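Local coordinates for protein uncharacterized HTH-type transcriptional regulator YybR (Bacillus subtilis, PDB 4A5N) that probably binds DNA as a redox-sensing transcriptional regulator of the MarR/DUF24 (HxlR) type, built on a winged helix-turn-helix fold, at residues 32-45 and 83-97. The protein carries 1 engineered substitution. Numbering follows the deposited sequence.
Sequences FYHMIDGKKRFNEF and EYSLTEFGRTLEPIV. With BME (beta-mercaptoethanol), chain F.
R91 grips a single backbone oxygen, I36 O, end-on with both terminal nitrogens: NH1 comes in on a carbonyl lone pair at 2.8 Å, whereas NH2 stands above the carbonyl plane. E94 OE1 also lies near the guanidinium plane, where it accepts a hydrogen bond from R91 NH1 within a salt bridge, while L86 CD1 sits over the rim of one face. A leucine in place of R91 would probably leave I36 O without both donors and E94 without its cation. Beside this grip, the F32 ring is sandwiched by two CH-pi contacts, L86 CD2 over one face (3.9 Å to the centroid) and V97 CG2 over the opposite one. CG anti to the backbone N (chi1 -174°) puts it there, with I23 of helix 15-23 also against it. In this winged helix-turn-helix domain, residues 39-41, leading into helix 42-48, run beside wing strand 81-86, whose other neighbour is strand 70-75. K40 and Y84 form a single antiparallel hydrogen-bonded pair, K40 N to Y84 O and Y84 N to K40 O both 2.9 Å. F45 CE2 meets Y84 CB at 3.8 Å, and the Y84 hydroxyl is hydrogen-bonded to R72 NE. Farther along the strand, K39 NZ forms a salt bridge with E83 OE2 (3.1 Å), met from above the carboxylate plane; E83 OE1 is hydrogen-bonded to Y75 OH.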
ATOM      1  N   PHE B  32     -12.250   2.536   0.715  1.00 26.06           N
ATOM      2  CA  PHE B  32     -12.119   2.465   2.145  1.00 25.27           C
ATOM      3  C   PHE B  32     -12.277   3.819   2.818  1.00 25.51           C
ATOM      4  O   PHE B  32     -13.079   3.973   3.767  1.00 25.54           O
ATOM      5  CB  PHE B  32     -10.755   1.844   2.508  1.00 25.56           C
ATOM      6  CG  PHE B  32     -10.580   1.601   3.986  1.00 23.82           C
ATOM      7  CD1 PHE B  32     -10.412   2.663   4.862  1.00 24.08           C
ATOM      8  CD2 PHE B  32     -10.613   0.320   4.482  1.00 24.10           C
ATOM      9  CE1 PHE B  32     -10.265   2.431   6.222  1.00 25.35           C
ATOM     10  CE2 PHE B  32     -10.511   0.070   5.857  1.00 24.51           C
ATOM     11  CZ  PHE B  32     -10.304   1.129   6.709  1.00 23.71           C
ATOM     12  N   TYR B  33     -11.503   4.803   2.364  1.00 27.04           N
ATOM     13  CA  TYR B  33     -11.531   6.130   2.941  1.00 29.45           C
ATOM     14  C   TYR B  33     -12.942   6.707   3.002  1.00 30.02           C
ATOM     15  O   TYR B  33     -13.346   7.253   4.036  1.00 29.04           O
ATOM     16  CB  TYR B  33     -10.584   7.106   2.222  1.00 30.45           C
ATOM     17  CG  TYR B  33     -10.643   8.487   2.799  1.00 33.77           C
ATOM     18  CD1 TYR B  33      -9.973   8.807   3.979  1.00 35.39           C
ATOM     19  CD2 TYR B  33     -11.411   9.472   2.200  1.00 35.77           C
ATOM     20  CE1 TYR B  33     -10.054  10.096   4.531  1.00 36.72           C
ATOM     21  CE2 TYR B  33     -11.501  10.745   2.743  1.00 38.90           C
ATOM     22  CZ  TYR B  33     -10.822  11.053   3.896  1.00 38.31           C
ATOM     23  OH  TYR B  33     -10.951  12.333   4.387  1.00 40.97           O
ATOM     24  N   HIS B  34     -13.693   6.516   1.925  1.00 28.15           N
ATOM     25  CA  HIS B  34     -15.016   7.090   1.798  1.00 29.05           C
ATOM     26  C   HIS B  34     -16.060   6.354   2.623  1.00 27.95           C
ATOM     27  O   HIS B  34     -17.124   6.879   2.889  1.00 28.16           O
ATOM     28  CB  HIS B  34     -15.368   7.246   0.317  1.00 29.85           C
ATOM     29  CG  HIS B  34     -14.643   8.428  -0.345  1.00 32.57           C
ATOM     30  ND1 HIS B  34     -15.180   9.676  -0.396  1.00 35.32           N
ATOM     31  CD2 HIS B  34     -13.384   8.523  -0.964  1.00 31.99           C
ATOM     32  CE1 HIS B  34     -14.304  10.514  -0.980  1.00 34.47           C
ATOM     33  NE2 HIS B  34     -13.210   9.811  -1.327  1.00 33.37           N
ATOM     34  N   MET B  35     -15.726   5.175   3.113  1.00 24.82           N
ATOM     35  CA  MET B  35     -16.613   4.511   4.066  1.00 25.32           C
ATOM     36  C   MET B  35     -16.297   4.845   5.513  1.00 25.97           C
ATOM     37  O   MET B  35     -17.057   4.431   6.402  1.00 24.33           O
ATOM     38  CB  MET B  35     -16.615   3.011   3.878  1.00 24.72           C
ATOM     39  CG  MET B  35     -17.376   2.541   2.638  1.00 25.71           C
ATOM     40  SD  MET B  35     -17.301   0.753   2.327  1.00 26.17           S
ATOM     41  CE  MET B  35     -15.750   0.662   1.414  1.00 27.35           C
ATOM     42  N   ILE B  36     -15.212   5.575   5.763  1.00 26.68           N
ATOM     43  CA  ILE B  36     -14.825   5.917   7.147  1.00 26.22           C
ATOM     44  C   ILE B  36     -15.964   6.693   7.841  1.00 28.84           C
ATOM     45  O   ILE B  36     -16.289   6.433   9.007  1.00 30.72           O
ATOM     46  CB  ILE B  36     -13.493   6.713   7.177  1.00 26.55           C
ATOM     47  CG1 ILE B  36     -12.283   5.823   6.867  1.00 24.32           C
ATOM     48  CG2 ILE B  36     -13.278   7.401   8.522  1.00 27.70           C
ATOM     49  CD1 ILE B  36     -10.977   6.565   6.890  1.00 25.53           C
ATOM     50  N   ASP B  37     -16.614   7.602   7.131  1.00 29.29           N
ATOM     51  CA  ASP B  37     -17.697   8.391   7.724  1.00 33.75           C
ATOM     52  C   ASP B  37     -19.090   7.787   7.619  1.00 32.61           C
ATOM     53  O   ASP B  37     -20.054   8.466   7.946  1.00 33.63           O
ATOM     54  CB  ASP B  37     -17.708   9.847   7.181  1.00 35.87           C
ATOM     55  CG  ASP B  37     -18.108   9.968   5.696  1.00 38.14           C
ATOM     56  OD1 ASP B  37     -18.286   8.974   4.958  1.00 40.65           O
ATOM     57  OD2 ASP B  37     -18.240  11.129   5.258  1.00 42.79           O
ATOM     58  N   GLY B  38     -19.177   6.530   7.169  1.00 31.84           N
ATOM     59  CA  GLY B  38     -20.440   5.776   7.067  1.00 31.16           C
ATOM     60  C   GLY B  38     -20.691   5.100   5.724  1.00 28.35           C
ATOM     61  O   GLY B  38     -19.956   5.311   4.763  1.00 28.04           O
ATOM     62  N   LYS B  39     -21.773   4.325   5.666  1.00 29.28           N
ATOM     63  CA  LYS B  39     -22.072   3.403   4.558  1.00 30.69           C
ATOM     64  C   LYS B  39     -22.308   4.170   3.262  1.00 29.23           C
ATOM     65  O   LYS B  39     -22.727   5.334   3.319  1.00 30.53           O
ATOM     66  CB  LYS B  39     -23.283   2.511   4.945  1.00 34.46           C
ATOM     67  CG  LYS B  39     -24.682   3.077   4.678  1.00 38.23           C
ATOM     68  CD  LYS B  39     -25.157   4.070   5.726  1.00 41.89           C
ATOM     69  CE  LYS B  39     -26.569   4.604   5.439  1.00 44.74           C
ATOM     70  NZ  LYS B  39     -27.703   3.693   5.774  1.00 47.79           N
ATOM     71  N   LYS B  40     -22.010   3.534   2.121  1.00 27.60           N
ATOM     72  CA  LYS B  40     -22.137   4.137   0.802  1.00 27.85           C
ATOM     73  C   LYS B  40     -22.817   3.183  -0.175  1.00 28.38           C
ATOM     74  O   LYS B  40     -22.634   1.969  -0.099  1.00 29.07           O
ATOM     75  CB  LYS B  40     -20.749   4.526   0.223  1.00 27.14           C
ATOM     76  CG  LYS B  40     -19.938   5.512   1.048  1.00 27.07           C
ATOM     77  CD  LYS B  40     -20.629   6.879   1.098  1.00 28.33           C
ATOM     78  CE  LYS B  40     -19.840   7.960   1.830  1.00 28.32           C
ATOM     79  NZ  LYS B  40     -19.743   7.698   3.306  1.00 26.53           N
ATOM     80  N   ARG B  41     -23.582   3.731  -1.109  1.00 29.68           N
ATOM     81  CA  ARG B  41     -24.160   2.917  -2.168  1.00 31.14           C
ATOM     82  C   ARG B  41     -23.181   2.901  -3.330  1.00 30.68           C
ATOM     83  O   ARG B  41     -22.333   3.771  -3.453  1.00 29.68           O
ATOM     84  CB  ARG B  41     -25.536   3.446  -2.611  1.00 32.53           C
ATOM     85  CG  ARG B  41     -26.529   3.696  -1.486  1.00 34.69           C
ATOM     86  CD  ARG B  41     -27.822   4.274  -2.017  1.00 35.79           C
ATOM     87  NE  ARG B  41     -27.647   5.617  -2.593  1.00 35.88           N
ATOM     88  CZ  ARG B  41     -27.557   6.717  -1.864  1.00 34.68           C
ATOM     89  NH1 ARG B  41     -27.630   6.651  -0.545  1.00 35.86           N
ATOM     90  NH2 ARG B  41     -27.426   7.895  -2.447  1.00 36.90           N
ATOM     91  N   PHE B  42     -23.363   1.931  -4.215  1.00 32.06           N
ATOM     92  CA  PHE B  42     -22.508   1.708  -5.369  1.00 31.36           C
ATOM     93  C   PHE B  42     -22.381   2.966  -6.224  1.00 30.37           C
ATOM     94  O   PHE B  42     -21.281   3.381  -6.548  1.00 29.91           O
ATOM     95  CB  PHE B  42     -23.138   0.568  -6.181  1.00 32.38           C
ATOM     96  CG  PHE B  42     -22.282   0.011  -7.268  1.00 31.97           C
ATOM     97  CD1 PHE B  42     -21.360  -0.984  -6.996  1.00 31.57           C
ATOM     98  CD2 PHE B  42     -22.486   0.400  -8.605  1.00 33.61           C
ATOM     99  CE1 PHE B  42     -20.601  -1.545  -7.990  1.00 33.30           C
ATOM    100  CE2 PHE B  42     -21.732  -0.168  -9.610  1.00 36.15           C
ATOM    101  CZ  PHE B  42     -20.778  -1.134  -9.307  1.00 35.41           C
ATOM    102  N   ASN B  43     -23.505   3.591  -6.525  1.00 30.55           N
ATOM    103  CA  ASN B  43     -23.525   4.863  -7.246  1.00 33.18           C
ATOM    104  C   ASN B  43     -22.791   6.038  -6.566  1.00 31.43           C
ATOM    105  O   ASN B  43     -22.284   6.931  -7.247  1.00 30.05           O
ATOM    106  CB  ASN B  43     -24.967   5.244  -7.605  1.00 35.60           C
ATOM    107  CG  ASN B  43     -25.529   4.437  -8.786  1.00 38.53           C
ATOM    108  OD1 ASN B  43     -26.722   4.524  -9.094  1.00 42.01           O
ATOM    109  ND2 ASN B  43     -24.693   3.637  -9.415  1.00 36.96           N
ATOM    110  N   GLU B  44     -22.701   6.030  -5.233  1.00 29.50           N
ATOM    111  CA  GLU B  44     -21.941   7.067  -4.548  1.00 29.44           C
ATOM    112  C   GLU B  44     -20.450   6.896  -4.822  1.00 28.39           C
ATOM    113  O   GLU B  44     -19.741   7.886  -4.962  1.00 29.60           O
ATOM    114  CB  GLU B  44     -22.203   7.060  -3.043  1.00 28.67           C
ATOM    115  CG  GLU B  44     -23.644   7.365  -2.696  1.00 29.93           C
ATOM    116  CD  GLU B  44     -23.915   7.478  -1.215  1.00 31.78           C
ATOM    117  OE1 GLU B  44     -24.055   6.415  -0.571  1.00 29.95           O
ATOM    118  OE2 GLU B  44     -24.022   8.631  -0.702  1.00 35.37           O
ATOM    119  N   PHE B  45     -20.003   5.643  -4.873  1.00 27.97           N
ATOM    120  CA  PHE B  45     -18.618   5.311  -5.181  1.00 27.92           C
ATOM    121  C   PHE B  45     -18.270   5.688  -6.631  1.00 28.32           C
ATOM    122  O   PHE B  45     -17.150   6.147  -6.856  1.00 29.29           O
ATOM    123  CB  PHE B  45     -18.330   3.832  -5.029  1.00 27.23           C
ATOM    124  CG  PHE B  45     -18.279   3.337  -3.608  1.00 25.77           C
ATOM    125  CD1 PHE B  45     -17.459   3.935  -2.661  1.00 26.00           C
ATOM    126  CD2 PHE B  45     -18.979   2.208  -3.254  1.00 25.91           C
ATOM    127  CE1 PHE B  45     -17.392   3.408  -1.370  1.00 23.95           C
ATOM    128  CE2 PHE B  45     -18.905   1.675  -1.975  1.00 25.02           C
ATOM    129  CZ  PHE B  45     -18.104   2.276  -1.048  1.00 24.83           C
ATOM    130  N   GLU B  83     -25.902  -1.462   0.352  1.00 29.80           N
ATOM    131  CA  GLU B  83     -25.026  -0.570   1.124  1.00 30.57           C
ATOM    132  C   GLU B  83     -23.745  -1.255   1.588  1.00 29.28           C
ATOM    133  O   GLU B  83     -23.788  -2.363   2.110  1.00 30.72           O
ATOM    134  CB  GLU B  83     -25.786  -0.051   2.341  1.00 31.42           C
ATOM    135  CG  GLU B  83     -26.941   0.853   1.958  1.00 34.07           C
ATOM    136  CD  GLU B  83     -27.749   1.290   3.140  1.00 38.42           C
ATOM    137  OE1 GLU B  83     -27.758   0.571   4.175  1.00 42.32           O
ATOM    138  OE2 GLU B  83     -28.357   2.373   3.033  1.00 40.47           O
ATOM    139  N   TYR B  84     -22.629  -0.575   1.362  1.00 28.13           N
ATOM    140  CA  TYR B  84     -21.277  -1.015   1.688  1.00 27.54           C
ATOM    141  C   TYR B  84     -20.748  -0.212   2.884  1.00 28.31           C
ATOM    142  O   TYR B  84     -20.820   1.029   2.891  1.00 27.92           O
ATOM    143  CB  TYR B  84     -20.362  -0.783   0.490  1.00 26.44           C
ATOM    144  CG  TYR B  84     -20.795  -1.555  -0.702  1.00 26.19           C
ATOM    145  CD1 TYR B  84     -20.361  -2.859  -0.900  1.00 26.73           C
ATOM    146  CD2 TYR B  84     -21.659  -0.994  -1.631  1.00 27.50           C
ATOM    147  CE1 TYR B  84     -20.791  -3.589  -1.998  1.00 28.43           C
ATOM    148  CE2 TYR B  84     -22.087  -1.716  -2.741  1.00 28.40           C
ATOM    149  CZ  TYR B  84     -21.647  -3.018  -2.906  1.00 29.73           C
ATOM    150  OH  TYR B  84     -22.034  -3.762  -4.002  1.00 31.46           O
ATOM    151  N   SER B  85     -20.205  -0.919   3.871  1.00 27.54           N
ATOM    152  CA  SER B  85     -19.668  -0.279   5.058  1.00 27.05           C
ATOM    153  C   SER B  85     -18.437  -0.996   5.520  1.00 26.45           C
ATOM    154  O   SER B  85     -18.162  -2.145   5.067  1.00 27.69           O
ATOM    155  CB  SER B  85     -20.720  -0.304   6.149  1.00 26.69           C
ATOM    156  OG  SER B  85     -21.232  -1.617   6.336  1.00 28.95           O
ATOM    157  N   LEU B  86     -17.709  -0.370   6.448  1.00 24.57           N
ATOM    158  CA  LEU B  86     -16.564  -1.008   7.046  1.00 24.40           C
ATOM    159  C   LEU B  86     -17.061  -1.913   8.158  1.00 24.44           C
ATOM    160  O   LEU B  86     -17.923  -1.572   8.914  1.00 26.72           O
ATOM    161  CB  LEU B  86     -15.560   0.000   7.598  1.00 25.13           C
ATOM    162  CG  LEU B  86     -14.925   1.020   6.673  1.00 25.72           C
ATOM    163  CD1 LEU B  86     -13.966   1.900   7.471  1.00 28.24           C
ATOM    164  CD2 LEU B  86     -14.211   0.279   5.530  1.00 24.67           C
ATOM    165  N   THR B  87     -16.494  -3.086   8.237  1.00 24.76           N
ATOM    166  CA  THR B  87     -16.718  -3.974   9.356  1.00 26.88           C
ATOM    167  C   THR B  87     -15.850  -3.461  10.505  1.00 26.38           C
ATOM    168  O   THR B  87     -14.921  -2.662  10.289  1.00 23.35           O
ATOM    169  CB  THR B  87     -16.286  -5.402   8.984  1.00 27.99           C
ATOM    170  OG1 THR B  87     -14.878  -5.433   8.713  1.00 25.04           O
ATOM    171  CG2 THR B  87     -17.076  -5.914   7.757  1.00 28.11           C
ATOM    172  N   GLU B  88     -16.110  -3.933  11.711  1.00 27.03           N
ATOM    173  CA  GLU B  88     -15.219  -3.672  12.821  1.00 30.50           C
ATOM    174  C   GLU B  88     -13.763  -4.093  12.525  1.00 27.45           C
ATOM    175  O   GLU B  88     -12.838  -3.389  12.867  1.00 26.63           O
ATOM    176  CB  GLU B  88     -15.748  -4.329  14.112  1.00 34.52           C
ATOM    177  CG  GLU B  88     -16.990  -3.620  14.655  1.00 42.63           C
ATOM    178  CD  GLU B  88     -16.871  -2.080  14.645  1.00 49.30           C
ATOM    179  OE1 GLU B  88     -15.971  -1.525  15.336  1.00 52.76           O
ATOM    180  OE2 GLU B  88     -17.661  -1.415  13.913  1.00 54.55           O
ATOM    181  N   PHE B  89     -13.575  -5.221  11.861  1.00 26.49           N
ATOM    182  CA  PHE B  89     -12.262  -5.673  11.470  1.00 26.82           C
ATOM    183  C   PHE B  89     -11.651  -4.666  10.470  1.00 26.42           C
ATOM    184  O   PHE B  89     -10.514  -4.191  10.612  1.00 26.20           O
ATOM    185  CB  PHE B  89     -12.401  -7.029  10.814  1.00 28.77           C
ATOM    186  CG  PHE B  89     -11.106  -7.637  10.403  1.00 30.31           C
ATOM    187  CD1 PHE B  89     -10.061  -7.782  11.315  1.00 33.01           C
ATOM    188  CD2 PHE B  89     -10.916  -8.076   9.100  1.00 32.59           C
ATOM    189  CE1 PHE B  89      -8.852  -8.352  10.932  1.00 35.66           C
ATOM    190  CE2 PHE B  89      -9.713  -8.659   8.722  1.00 34.77           C
ATOM    191  CZ  PHE B  89      -8.683  -8.801   9.630  1.00 33.83           C
ATOM    192  N   GLY B  90     -12.443  -4.314   9.477  1.00 25.51           N
ATOM    193  CA  GLY B  90     -12.079  -3.219   8.560  1.00 24.87           C
ATOM    194  C   GLY B  90     -11.553  -1.938   9.209  1.00 25.28           C
ATOM    195  O   GLY B  90     -10.554  -1.380   8.756  1.00 27.16           O
ATOM    196  N   ARG B  91     -12.263  -1.446  10.223  1.00 24.33           N
ATOM    197  CA  ARG B  91     -11.924  -0.236  10.955  1.00 25.95           C
ATOM    198  C   ARG B  91     -10.549  -0.312  11.613  1.00 25.11           C
ATOM    199  O   ARG B  91      -9.974   0.731  11.909  1.00 23.70           O
ATOM    200  CB  ARG B  91     -12.964   0.047  12.055  1.00 27.03           C
ATOM    201  CG  ARG B  91     -14.375   0.339  11.584  1.00 29.47           C
ATOM    202  CD  ARG B  91     -14.629   1.822  11.578  1.00 29.78           C
ATOM    203  NE  ARG B  91     -15.926   2.213  11.018  1.00 29.80           N
ATOM    204  CZ  ARG B  91     -16.135   3.421  10.503  1.00 28.65           C
ATOM    205  NH1 ARG B  91     -15.161   4.326  10.548  1.00 30.48           N
ATOM    206  NH2 ARG B  91     -17.303   3.755  10.009  1.00 28.50           N
ATOM    207  N   THR B  92     -10.018  -1.516  11.852  1.00 23.24           N
ATOM    208  CA  THR B  92      -8.641  -1.648  12.396  1.00 25.87           C
ATOM    209  C   THR B  92      -7.563  -1.177  11.422  1.00 25.04           C
ATOM    210  O   THR B  92      -6.464  -0.860  11.862  1.00 24.86           O
ATOM    211  CB  THR B  92      -8.276  -3.074  12.922  1.00 25.67           C
ATOM    212  OG1 THR B  92      -8.082  -3.976  11.839  1.00 27.68           O
ATOM    213  CG2 THR B  92      -9.368  -3.578  13.841  1.00 25.80           C
ATOM    214  N   LEU B  93      -7.895  -1.107  10.127  1.00 23.70           N
ATOM    215  CA  LEU B  93      -7.001  -0.509   9.138  1.00 24.45           C
ATOM    216  C   LEU B  93      -7.161   0.985   9.004  1.00 24.53           C
ATOM    217  O   LEU B  93      -6.374   1.621   8.317  1.00 21.42           O
ATOM    218  CB  LEU B  93      -7.261  -1.084   7.721  1.00 25.13           C
ATOM    219  CG  LEU B  93      -6.725  -2.434   7.320  1.00 26.82           C
ATOM    220  CD1 LEU B  93      -7.450  -2.953   6.085  1.00 27.44           C
ATOM    221  CD2 LEU B  93      -5.226  -2.452   7.058  1.00 27.89           C
ATOM    222  N   GLU B  94      -8.136   1.579   9.684  1.00 24.73           N
ATOM    223  CA  GLU B  94      -8.354   3.034   9.571  1.00 24.86           C
ATOM    224  C   GLU B  94      -7.139   3.941   9.920  1.00 23.98           C
ATOM    225  O   GLU B  94      -6.849   4.904   9.176  1.00 23.41           O
ATOM    226  CB  GLU B  94      -9.673   3.427  10.260  1.00 24.53           C
ATOM    227  CG  GLU B  94      -9.855   4.918  10.455  1.00 28.73           C
ATOM    228  CD  GLU B  94     -11.244   5.283  11.013  1.00 29.58           C
ATOM    229  OE1 GLU B  94     -12.157   4.416  11.022  1.00 29.83           O
ATOM    230  OE2 GLU B  94     -11.382   6.453  11.415  1.00 33.24           O
ATOM    231  N   PRO B  95      -6.392   3.634  11.003  1.00 23.42           N
ATOM    232  CA  PRO B  95      -5.220   4.462  11.329  1.00 24.39           C
ATOM    233  C   PRO B  95      -4.167   4.476  10.251  1.00 22.54           C
ATOM    234  O   PRO B  95      -3.632   5.544   9.916  1.00 23.10           O
ATOM    235  CB  PRO B  95      -4.697   3.822  12.643  1.00 25.67           C
ATOM    236  CG  PRO B  95      -5.953   3.291  13.274  1.00 25.88           C
ATOM    237  CD  PRO B  95      -6.806   2.783  12.153  1.00 24.61           C
ATOM    238  N   ILE B  96      -3.931   3.318   9.662  1.00 23.83           N
ATOM    239  CA  ILE B  96      -2.977   3.197   8.572  1.00 25.02           C
ATOM    240  C   ILE B  96      -3.495   4.005   7.356  1.00 24.14           C
ATOM    241  O   ILE B  96      -2.750   4.788   6.792  1.00 25.50           O
ATOM    242  CB  ILE B  96      -2.751   1.731   8.161  1.00 24.47           C
ATOM    243  CG1 ILE B  96      -1.828   1.019   9.180  1.00 25.85           C
ATOM    244  CG2 ILE B  96      -2.214   1.677   6.713  1.00 24.70           C
ATOM    245  CD1 ILE B  96      -1.848  -0.502   9.137  1.00 22.66           C
ATOM    246  N   VAL B  97      -4.776   3.833   7.010  1.00 23.73           N
ATOM    247  CA  VAL B  97      -5.357   4.593   5.865  1.00 24.49           C
ATOM    248  C   VAL B  97      -5.313   6.102   6.101  1.00 24.43           C
ATOM    249  O   VAL B  97      -4.907   6.848   5.215  1.00 22.83           O
ATOM    250  CB  VAL B  97      -6.752   4.091   5.460  1.00 22.64           C
ATOM    251  CG1 VAL B  97      -7.389   5.027   4.442  1.00 24.85           C
ATOM    252  CG2 VAL B  97      -6.625   2.711   4.883  1.00 24.27           C
TER
HETATM  253  C1  BME F1118     -28.321   5.983  -6.998  1.00 54.74           C
HETATM  254  C2  BME F1118     -28.742   7.333  -6.538  1.00 51.78           C
HETATM  255  O1  BME F1118     -28.014   5.224  -5.810  1.00 54.30           O
HETATM  256  S2  BME F1118     -27.526   7.764  -5.276  1.00 57.06           S
HETATM  257  O   HOH W   1     -18.676   2.403   6.893  1.00 27.40           O
HETATM  258  O   HOH W   2     -27.667   4.632   1.715  1.00 40.19           O